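Local coordinates for protein hyperpolarization-activated (Ih) channel (Strongylocentrotus purpuratus, PDB 2PTM) that probably forms a voltage-gated potassium-conducting channel of the hyperpolarization-activated type, this piece being its cytoplasmic C-linker and cyclic AMP-binding region, at residues Glu19-Arg24 against Lys33-Tyr38; Val76-Gly81 against Lys185-Ile190; Ser84-Arg89 against Asn174-Glu179. One frame throughout, in Å; residues are numbered along the deposited sequence.

Contact 1 (Glu19-Arg24 against Lys33-Tyr38); sequences EYMQYR and KILDYY. With NCO (cobalt hexammine(III)), chain B.
Two tyrosine rings accompany the touch of Met21 on Ile34, each met by a residue four places away along its own segment. One face of the Tyr20 ring carries CG of Arg24, which lies 3.4 Å above the plane and is displaced toward the rim; the edge of the Tyr38 ring takes CG2 of Ile34 in its plane. Between the helices the work falls to Met21. Its SD lies 3.7 Å from CD1 of Ile34, the two side chains lying alongside and pointing opposite ways. A bend at the thioether (chi3 -57°) turns the methyl toward Leu35, where CE approaches CD2 at 4.0 Å. Leu26 of the connecting turn also packs on Met21 and Ile34. Helices 5-23 and 28-42 are the first helix-turn-helix of the C-linker; Tyr20, Tyr37 and Tyr38 meet a second subunit, as in the elbow-on-shoulder assembly of HCN channels. Asp36 serves a different partner: its OD1 accepts hydrogen bonds from two ammines of cobalt hexammine, N6 at 3.0 Å and N5 at 3.1 Å, and Glu39 binds the same complex. An alanine here would probably leave the trivalent cation held less firmly, with Glu39 lacking its fellow carboxylate. Between the helices cohesion is apolar, made by the thioether end of Met21, sulfur and methyl alike; charge is spent outward, by Asp36 on the cation and by Lys33 on Asp103 and on Asp63 of the second subunit.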
loop_
_atom_site.group_PDB
_atom_site.type_symbol
_atom_site.label_atom_id
_atom_site.label_comp_id
_atom_site.label_asym_id
_atom_site.label_seq_id
_atom_site.Cartn_x
_atom_site.Cartn_y
_atom_site.Cartn_z
ATOM N N GLU A 19 17.013 -4.488 22.182
ATOM C CA GLU A 19 16.782 -3.144 22.706
ATOM C C GLU A 19 15.300 -2.877 22.912
ATOM O O GLU A 19 14.895 -2.299 23.923
ATOM C CB GLU A 19 17.350 -2.094 21.759
ATOM C CG GLU A 19 18.854 -2.033 21.740
ATOM C CD GLU A 19 19.367 -0.696 21.256
ATOM O OE1 GLU A 19 18.542 0.220 21.041
ATOM O OE2 GLU A 19 20.599 -0.563 21.094
ATOM N N TYR A 20 14.493 -3.289 21.941
ATOM C CA TYR A 20 13.052 -3.113 22.041
ATOM C C TYR A 20 12.499 -3.909 23.219
ATOM O O TYR A 20 11.722 -3.388 24.019
ATOM C CB TYR A 20 12.355 -3.528 20.744
ATOM C CG TYR A 20 10.856 -3.698 20.891
ATOM C CD1 TYR A 20 10.003 -2.598 20.883
ATOM C CD2 TYR A 20 10.296 -4.957 21.049
ATOM C CE1 TYR A 20 8.627 -2.752 21.022
ATOM C CE2 TYR A 20 8.924 -5.122 21.189
ATOM C CZ TYR A 20 8.093 -4.017 21.177
ATOM O OH TYR A 20 6.730 -4.190 21.315
ATOM N N MET A 21 12.907 -5.170 23.319
ATOM C CA MET A 21 12.444 -6.041 24.394
ATOM C C MET A 21 12.823 -5.499 25.769
ATOM O O MET A 21 12.136 -5.761 26.759
ATOM C CB MET A 21 12.983 -7.457 24.194
ATOM C CG MET A 21 12.472 -8.110 22.910
ATOM S SD MET A 21 12.828 -9.867 22.846
ATOM C CE MET A 21 14.606 -9.841 23.041
ATOM N N GLN A 22 13.916 -4.741 25.817
ATOM C CA GLN A 22 14.346 -4.075 27.043
ATOM C C GLN A 22 13.426 -2.911 27.401
ATOM O O GLN A 22 13.032 -2.768 28.554
ATOM C CB GLN A 22 15.792 -3.588 26.918
ATOM C CG GLN A 22 16.262 -2.718 28.075
ATOM C CD GLN A 22 16.451 -3.499 29.364
ATOM O OE1 GLN A 22 15.891 -4.583 29.539
ATOM N NE2 GLN A 22 17.245 -2.950 30.277
ATOM N N TYR A 23 13.086 -2.082 26.418
ATOM C CA TYR A 23 12.200 -0.941 26.651
ATOM C C TYR A 23 10.805 -1.396 27.062
ATOM O O TYR A 23 10.113 -0.714 27.817
ATOM C CB TYR A 23 12.118 -0.067 25.414
ATOM N N ARG A 24 10.399 -2.555 26.556
ATOM C CA ARG A 24 9.088 -3.109 26.854
ATOM C C ARG A 24 9.115 -3.980 28.100
ATOM O O ARG A 24 8.082 -4.496 28.530
ATOM C CB ARG A 24 8.592 -3.927 25.665
ATOM C CG ARG A 24 8.266 -3.082 24.460
ATOM C CD ARG A 24 7.223 -2.043 24.818
ATOM N NE ARG A 24 6.455 -1.635 23.648
ATOM C CZ ARG A 24 5.249 -1.080 23.702
ATOM N NH1 ARG A 24 4.670 -0.865 24.876
ATOM N NH2 ARG A 24 4.621 -0.744 22.581
ATOM N N LYS A 33 11.824 -16.630 23.860
ATOM C CA LYS A 33 11.007 -17.175 22.779
ATOM C C LYS A 33 11.307 -16.444 21.475
ATOM O O LYS A 33 11.465 -17.060 20.414
ATOM C CB LYS A 33 9.520 -17.059 23.107
ATOM C CG LYS A 33 8.607 -17.538 21.977
ATOM C CD LYS A 33 7.141 -17.604 22.388
ATOM C CE LYS A 33 6.313 -18.389 21.335
ATOM N NZ LYS A 33 4.899 -17.969 21.318
ATOM N N ILE A 34 11.393 -15.124 21.569
ATOM C CA ILE A 34 11.666 -14.288 20.406
ATOM C C ILE A 34 13.072 -14.522 19.854
ATOM O O ILE A 34 13.245 -14.702 18.654
ATOM C CB ILE A 34 11.432 -12.817 20.747
ATOM C CG1 ILE A 34 9.945 -12.620 21.038
ATOM C CG2 ILE A 34 11.900 -11.905 19.612
ATOM C CD1 ILE A 34 9.600 -11.291 21.677
ATOM N N LEU A 35 14.074 -14.542 20.727
ATOM C CA LEU A 35 15.445 -14.814 20.275
ATOM C C LEU A 35 15.563 -16.204 19.650
ATOM O O LEU A 35 16.213 -16.367 18.618
ATOM C CB LEU A 35 16.440 -14.650 21.424
ATOM C CG LEU A 35 16.521 -13.234 22.000
ATOM C CD1 LEU A 35 17.453 -13.195 23.215
ATOM C CD2 LEU A 35 16.997 -12.245 20.930
ATOM N N ASP A 36 14.933 -17.203 20.268
ATOM C CA ASP A 36 14.907 -18.559 19.699
ATOM C C ASP A 36 14.257 -18.589 18.316
ATOM O O ASP A 36 14.674 -19.345 17.418
ATOM C CB ASP A 36 14.126 -19.511 20.603
ATOM C CG ASP A 36 14.848 -19.825 21.893
ATOM O OD1 ASP A 36 15.973 -19.334 22.091
ATOM O OD2 ASP A 36 14.275 -20.565 22.716
ATOM N N TYR A 37 13.202 -17.801 18.154
ATOM C CA TYR A 37 12.528 -17.711 16.857
ATOM C C TYR A 37 13.461 -17.136 15.783
ATOM O O TYR A 37 13.579 -17.698 14.693
ATOM C CB TYR A 37 11.228 -16.886 16.963
ATOM C CG TYR A 37 10.544 -16.637 15.628
ATOM C CD1 TYR A 37 9.500 -17.448 15.190
ATOM C CD2 TYR A 37 10.960 -15.604 14.792
ATOM C CE1 TYR A 37 8.871 -17.219 13.966
ATOM C CE2 TYR A 37 10.339 -15.374 13.565
ATOM C CZ TYR A 37 9.298 -16.181 13.162
ATOM O OH TYR A 37 8.698 -15.946 11.944
ATOM N N TYR A 38 14.134 -16.028 16.082
ATOM C CA TYR A 38 15.027 -15.431 15.084
ATOM C C TYR A 38 16.146 -16.387 14.726
ATOM O O TYR A 38 16.517 -16.509 13.562
ATOM C CB TYR A 38 15.620 -14.107 15.571
ATOM C CG TYR A 38 14.741 -12.905 15.286
ATOM C CD1 TYR A 38 13.822 -12.459 16.221
ATOM C CD2 TYR A 38 14.826 -12.226 14.075
ATOM C CE1 TYR A 38 13.009 -11.369 15.963
ATOM C CE2 TYR A 38 14.017 -11.133 13.808
ATOM C CZ TYR A 38 13.115 -10.709 14.761
ATOM O OH TYR A 38 12.307 -9.624 14.519
HETATM CO CO NCO B . 20.032 -20.032 22.268
HETATM N N1 NCO B . 21.668 -19.448 20.992
HETATM N N2 NCO B . 21.417 -20.984 23.637
HETATM N N3 NCO B . 20.028 -18.172 23.487
HETATM N N4 NCO B . 19.820 -22.048 21.058
HETATM N N5 NCO B . 18.393 -20.683 23.525
HETATM N N6 NCO B . 18.657 -19.047 20.820
#

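Contact 2 (Val76-Gly81 against Lys185-Ile190); sequences VPFFVG and KTMEEI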
loop_
_atom_site.group_PDB
_atom_site.type_symbol
_atom_site.label_atom_id
_atom_site.label_comp_id
_atom_site.label_asym_id
_atom_site.label_seq_id
_atom_site.Cartn_x
_atom_site.Cartn_y
_atom_site.Cartn_z
ATOM N N VAL A 76 3.100 -33.093 -0.787
ATOM C CA VAL A 76 1.657 -32.893 -0.716
ATOM C C VAL A 76 0.905 -33.721 -1.764
ATOM O O VAL A 76 0.898 -33.381 -2.948
ATOM C CB VAL A 76 1.282 -31.400 -0.856
ATOM C CG1 VAL A 76 -0.224 -31.215 -0.728
ATOM C CG2 VAL A 76 2.004 -30.581 0.198
ATOM N N PRO A 77 0.255 -34.810 -1.323
ATOM C CA PRO A 77 -0.485 -35.674 -2.250
ATOM C C PRO A 77 -1.502 -34.874 -3.058
ATOM O O PRO A 77 -1.789 -35.236 -4.193
ATOM C CB PRO A 77 -1.193 -36.661 -1.317
ATOM C CG PRO A 77 -0.338 -36.685 -0.074
ATOM C CD PRO A 77 0.129 -35.263 0.075
ATOM N N PHE A 78 -2.012 -33.790 -2.473
ATOM C CA PHE A 78 -2.959 -32.898 -3.136
ATOM C C PHE A 78 -2.466 -32.465 -4.521
ATOM O O PHE A 78 -3.259 -32.335 -5.457
ATOM C CB PHE A 78 -3.224 -31.679 -2.238
ATOM C CG PHE A 78 -4.110 -30.630 -2.857
ATOM C CD1 PHE A 78 -5.433 -30.907 -3.161
ATOM C CD2 PHE A 78 -3.623 -29.356 -3.106
ATOM C CE1 PHE A 78 -6.246 -29.940 -3.721
ATOM C CE2 PHE A 78 -4.431 -28.381 -3.666
ATOM C CZ PHE A 78 -5.742 -28.671 -3.975
ATOM N N PHE A 79 -1.156 -32.264 -4.652
ATOM C CA PHE A 79 -0.575 -31.772 -5.904
ATOM C C PHE A 79 -0.314 -32.862 -6.939
ATOM O O PHE A 79 0.108 -32.562 -8.056
ATOM C CB PHE A 79 0.733 -31.023 -5.641
ATOM C CG PHE A 79 0.560 -29.732 -4.900
ATOM C CD1 PHE A 79 -0.448 -28.849 -5.243
ATOM C CD2 PHE A 79 1.426 -29.390 -3.875
ATOM C CE1 PHE A 79 -0.599 -27.655 -4.564
ATOM C CE2 PHE A 79 1.279 -28.201 -3.192
ATOM C CZ PHE A 79 0.264 -27.332 -3.536
ATOM N N VAL A 80 -0.552 -34.117 -6.569
ATOM C CA VAL A 80 -0.299 -35.237 -7.472
ATOM C C VAL A 80 -1.231 -35.202 -8.679
ATOM O O VAL A 80 -2.454 -35.233 -8.532
ATOM C CB VAL A 80 -0.426 -36.573 -6.728
ATOM N N GLY A 81 -0.645 -35.131 -9.871
ATOM C CA GLY A 81 -1.409 -35.118 -11.105
ATOM C C GLY A 81 -2.045 -33.776 -11.418
ATOM O O GLY A 81 -2.735 -33.633 -12.429
ATOM N N LYS A 185 -12.984 -28.985 -6.261
ATOM C CA LYS A 185 -13.696 -30.243 -6.084
ATOM C C LYS A 185 -12.870 -31.177 -5.223
ATOM O O LYS A 185 -13.365 -31.723 -4.241
ATOM C CB LYS A 185 -14.000 -30.884 -7.434
ATOM N N THR A 186 -11.599 -31.351 -5.578
ATOM C CA THR A 186 -10.745 -32.241 -4.801
ATOM C C THR A 186 -10.581 -31.713 -3.379
ATOM O O THR A 186 -10.526 -32.484 -2.427
ATOM C CB THR A 186 -9.372 -32.498 -5.468
ATOM O OG1 THR A 186 -8.482 -31.413 -5.194
ATOM C CG2 THR A 186 -9.527 -32.665 -6.971
ATOM N N MET A 187 -10.537 -30.394 -3.225
ATOM C CA MET A 187 -10.407 -29.822 -1.893
ATOM C C MET A 187 -11.661 -30.046 -1.051
ATOM O O MET A 187 -11.573 -30.420 0.113
ATOM C CB MET A 187 -10.089 -28.326 -1.967
ATOM C CG MET A 187 -9.874 -27.682 -0.612
ATOM S SD MET A 187 -8.131 -27.471 -0.189
ATOM C CE MET A 187 -7.574 -26.559 -1.628
ATOM N N GLU A 188 -12.829 -29.798 -1.628
ATOM C CA GLU A 188 -14.077 -30.017 -0.900
ATOM C C GLU A 188 -14.179 -31.461 -0.411
ATOM O O GLU A 188 -14.653 -31.718 0.690
ATOM C CB GLU A 188 -15.282 -29.642 -1.765
ATOM C CG GLU A 188 -15.467 -28.138 -1.917
ATOM C CD GLU A 188 -16.461 -27.770 -3.006
ATOM O OE1 GLU A 188 -16.892 -28.676 -3.752
ATOM O OE2 GLU A 188 -16.804 -26.571 -3.119
ATOM N N GLU A 189 -13.701 -32.402 -1.215
ATOM C CA GLU A 189 -13.811 -33.815 -0.848
ATOM C C GLU A 189 -13.047 -34.187 0.437
ATOM O O GLU A 189 -13.540 -34.975 1.232
ATOM C CB GLU A 189 -13.434 -34.718 -2.029
ATOM C CG GLU A 189 -14.343 -34.526 -3.238
ATOM C CD GLU A 189 -13.810 -35.169 -4.511
ATOM O OE1 GLU A 189 -12.715 -35.778 -4.477
ATOM O OE2 GLU A 189 -14.493 -35.062 -5.551
ATOM N N ILE A 190 -11.862 -33.615 0.648
ATOM C CA ILE A 190 -11.094 -33.840 1.883
ATOM C C ILE A 190 -11.715 -33.097 3.089
ATOM O O ILE A 190 -11.684 -33.567 4.241
ATOM C CB ILE A 190 -9.619 -33.399 1.709
ATOM C CG1 ILE A 190 -8.848 -34.376 0.810
ATOM C CG2 ILE A 190 -8.918 -33.277 3.068
ATOM C CD1 ILE A 190 -9.182 -34.312 -0.652
#
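Phe78 projects its ring over to helix 181-192 and meets two consecutive residues there, Thr186 at the ring edge and Met187 more obliquely. With CG anti to the backbone N (chi1 176°), the phenyl extends from the short 3-10 turn 77-79 and lies roughly perpendicular to both partner side chains. The hydroxyl OG1 of Thr186 lies near the ring plane, 3.1 Å from CE1 of Phe78, so that it faces the weakly positive hydrogens of the rim. That same oxygen is weakly hydrogen-bonded to the carbonyl of Met183 one turn back, which gives the polar atom a partner within its own helix. This junction belongs to the cyclic nucleotide-binding module: the loop between helices 70-75 and 84-93 leads from the C-linker into the domain, while helix 181-192 corresponds to the C-terminal helix that closes over the nucleotide in HCN channels. Met187 makes a Met-aromatic contact, its SD standing 5.0 Å from the Phe78 ring centroid and 27° off the ring normal. Bends at chi2 (100°) and chi3 turn the terminal methyl to the ring, and CE comes within 3.7 Å of CZ of Phe78. Beyond the ring, the Met187 side chain packs on Tyr141 and passes about 4 Å from that of Glu144, a cyclic AMP-binding residue, with the bound nucleotide itself about 8 Å away.

Contact 3 (Ser84-Arg89 against Asn174-Glu179); sequences SNFVTR and NQVLDE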
loop_
_atom_site.group_PDB
_atom_site.type_symbol
_atom_site.label_atom_id
_atom_site.label_comp_id
_atom_site.label_asym_id
_atom_site.label_seq_id
_atom_site.Cartn_x
_atom_site.Cartn_y
_atom_site.Cartn_z
ATOM N N SER A 84 0.212 -28.290 -14.066
ATOM C CA SER A 84 1.446 -27.541 -13.798
ATOM C C SER A 84 1.189 -26.059 -13.544
ATOM O O SER A 84 1.873 -25.430 -12.727
ATOM C CB SER A 84 2.441 -27.694 -14.954
ATOM O OG SER A 84 3.135 -28.930 -14.879
ATOM N N ASN A 85 0.210 -25.504 -14.252
ATOM C CA ASN A 85 -0.157 -24.102 -14.083
ATOM C C ASN A 85 -0.796 -23.848 -12.724
ATOM O O ASN A 85 -0.625 -22.773 -12.148
ATOM C CB ASN A 85 -1.095 -23.640 -15.197
ATOM C CG ASN A 85 -0.427 -23.631 -16.560
ATOM O OD1 ASN A 85 0.769 -23.348 -16.681
ATOM N ND2 ASN A 85 -1.201 -23.933 -17.600
ATOM N N PHE A 86 -1.550 -24.830 -12.227
ATOM C CA PHE A 86 -2.104 -24.765 -10.868
ATOM C C PHE A 86 -0.989 -24.732 -9.828
ATOM O O PHE A 86 -0.956 -23.847 -8.970
ATOM C CB PHE A 86 -3.070 -25.931 -10.579
ATOM C CG PHE A 86 -3.572 -25.975 -9.140
ATOM C CD1 PHE A 86 -4.594 -25.136 -8.717
ATOM C CD2 PHE A 86 -3.021 -26.849 -8.222
ATOM C CE1 PHE A 86 -5.051 -25.159 -7.408
ATOM C CE2 PHE A 86 -3.480 -26.890 -6.907
ATOM C CZ PHE A 86 -4.500 -26.043 -6.501
ATOM N N VAL A 87 -0.074 -25.694 -9.903
ATOM C CA VAL A 87 1.031 -25.744 -8.951
ATOM C C VAL A 87 1.843 -24.438 -8.995
ATOM O O VAL A 87 2.166 -23.858 -7.962
ATOM C CB VAL A 87 1.955 -26.942 -9.208
ATOM C CG1 VAL A 87 3.109 -26.936 -8.212
ATOM C CG2 VAL A 87 1.171 -28.246 -9.128
ATOM N N THR A 88 2.157 -23.964 -10.195
ATOM C CA THR A 88 2.921 -22.727 -10.308
ATOM C C THR A 88 2.198 -21.533 -9.668
ATOM O O THR A 88 2.806 -20.726 -8.956
ATOM C CB THR A 88 3.288 -22.424 -11.770
ATOM O OG1 THR A 88 4.240 -23.398 -12.221
ATOM C CG2 THR A 88 3.889 -21.029 -11.888
ATOM N N ARG A 89 0.898 -21.431 -9.908
ATOM C CA ARG A 89 0.115 -20.336 -9.346
ATOM C C ARG A 89 0.152 -20.353 -7.818
ATOM O O ARG A 89 0.380 -19.326 -7.178
ATOM C CB ARG A 89 -1.334 -20.406 -9.830
ATOM C CG ARG A 89 -2.190 -19.222 -9.382
ATOM C CD ARG A 89 -1.816 -17.961 -10.135
ATOM N NE ARG A 89 -2.101 -18.084 -11.564
ATOM C CZ ARG A 89 -1.763 -17.182 -12.480
ATOM N NH1 ARG A 89 -1.109 -16.084 -12.124
ATOM N NH2 ARG A 89 -2.079 -17.378 -13.754
ATOM N N ASN A 174 -9.297 -18.309 -2.947
ATOM C CA ASN A 174 -10.471 -18.208 -3.799
ATOM C C ASN A 174 -10.102 -17.936 -5.253
ATOM O O ASN A 174 -10.799 -18.360 -6.160
ATOM C CB ASN A 174 -11.443 -17.154 -3.261
ATOM C CG ASN A 174 -12.290 -17.678 -2.117
ATOM O OD1 ASN A 174 -12.875 -18.760 -2.205
ATOM N ND2 ASN A 174 -12.362 -16.913 -1.037
ATOM N N GLN A 175 -8.987 -17.247 -5.465
ATOM C CA GLN A 175 -8.489 -16.984 -6.810
ATOM C C GLN A 175 -8.067 -18.270 -7.522
ATOM O O GLN A 175 -8.510 -18.545 -8.634
ATOM C CB GLN A 175 -7.313 -16.005 -6.764
ATOM C CG GLN A 175 -7.694 -14.570 -6.431
ATOM C CD GLN A 175 -6.478 -13.665 -6.289
ATOM O OE1 GLN A 175 -5.355 -14.050 -6.630
ATOM N NE2 GLN A 175 -6.697 -12.457 -5.780
ATOM N N VAL A 176 -7.215 -19.063 -6.879
ATOM C CA VAL A 176 -6.684 -20.262 -7.521
ATOM C C VAL A 176 -7.746 -21.343 -7.753
ATOM O O VAL A 176 -7.673 -22.092 -8.730
ATOM C CB VAL A 176 -5.474 -20.837 -6.755
ATOM C CG1 VAL A 176 -4.471 -19.736 -6.475
ATOM C CG2 VAL A 176 -5.916 -21.475 -5.461
ATOM N N LEU A 177 -8.736 -21.408 -6.864
ATOM C CA LEU A 177 -9.837 -22.361 -6.999
ATOM C C LEU A 177 -10.804 -21.988 -8.119
ATOM O O LEU A 177 -11.466 -22.856 -8.695
ATOM C CB LEU A 177 -10.604 -22.487 -5.683
ATOM C CG LEU A 177 -10.156 -23.634 -4.781
ATOM C CD1 LEU A 177 -8.647 -23.705 -4.687
ATOM C CD2 LEU A 177 -10.790 -23.533 -3.395
ATOM N N ASP A 178 -10.907 -20.695 -8.408
ATOM C CA ASP A 178 -11.737 -20.239 -9.515
ATOM C C ASP A 178 -11.017 -20.520 -10.822
ATOM O O ASP A 178 -11.617 -20.962 -11.800
ATOM C CB ASP A 178 -12.031 -18.744 -9.395
ATOM C CG ASP A 178 -13.075 -18.441 -8.340
ATOM O OD1 ASP A 178 -13.625 -19.397 -7.754
ATOM O OD2 ASP A 178 -13.346 -17.244 -8.100
ATOM N N GLU A 179 -9.716 -20.263 -10.826
ATOM C CA GLU A 179 -8.910 -20.472 -12.013
ATOM C C GLU A 179 -8.826 -21.959 -12.329
ATOM O O GLU A 179 -8.789 -22.351 -13.493
ATOM C CB GLU A 179 -7.513 -19.877 -11.824
ATOM C CG GLU A 179 -6.705 -19.782 -13.102
ATOM C CD GLU A 179 -5.439 -18.968 -12.940
ATOM O OE1 GLU A 179 -5.060 -18.683 -11.782
ATOM O OE2 GLU A 179 -4.822 -18.618 -13.972
#
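Phe86 is the first residue of 84-89 to reach the opposing helix, where it meets Val176. Its ring edge is turned to the backbone of that residue, CE1 standing 4.2 Å from the carbonyl O of Val176, while CE1 also approaches the methyl CG2 of Val176 at 4.3 Å. Further along, the Phe86 ring meets that of Phe180 nearly at right angles and packs on Met183 of helix 181-192, so this aromatic is shared by three helices. One turn later comes Arg89, whose CA is only 7.0 Å from the CA of Val176. Its aliphatic part is used first: CG lies 3.7 Å from CG1 of Val176. Bends at chi2 and chi3 then carry the guanidinium over to Glu179, which reaches out with a straight side chain. The result is a salt bridge, NH2 of Arg89 standing 3.0 Å from OE2 of Glu179, but the hydrogen bond within it is weak. An N-H...O angle of 129° and planes tilted 31° from each other show that the two charged groups meet obliquely. NE of Arg89 is likewise 3.0 Å from the other oxygen, OE1 of Glu179, so both carboxylate oxygens lie close to the cation. The stronger polar partner of this glutamate is in the third subunit, where the backbone N of Phe111 donates to OE2; Phe111 of that subunit also packs on Arg89. The pairing therefore lies at a subunit boundary. The axes of the two short segments are nearly antiparallel (172°) and 10.5 Å apart at closest approach. Such an arrangement belongs to the cyclic nucleotide-binding fold, in which a helix preceding the beta-roll, here 84-93, packs against the helix that follows it, here 170-179.

Overall arrangement
Contacts 2 and 3 are neighbours, their centres 12 Å apart, while contact 1 lies on the opposite side of the chain's centre, its centre about 40 Å from that of contact 2. The first joins two C-linker helices close in sequence; the other two bring together parts flanking the beta-roll, contact 3 nested within the loop that contact 2 closes. Phe86 packs against Phe78 and Phe79, so contacts 2 and 3 join through aromatic packing. Contacts 1 and 3 are buried and touch other subunits, whereas contact 2 is partly buried and meets no other chain. Methionine sulfur serves contacts 1 and 2, facing aliphatic groups in one and a ring in the other; contact 3 alone adds a salt bridge between its segments.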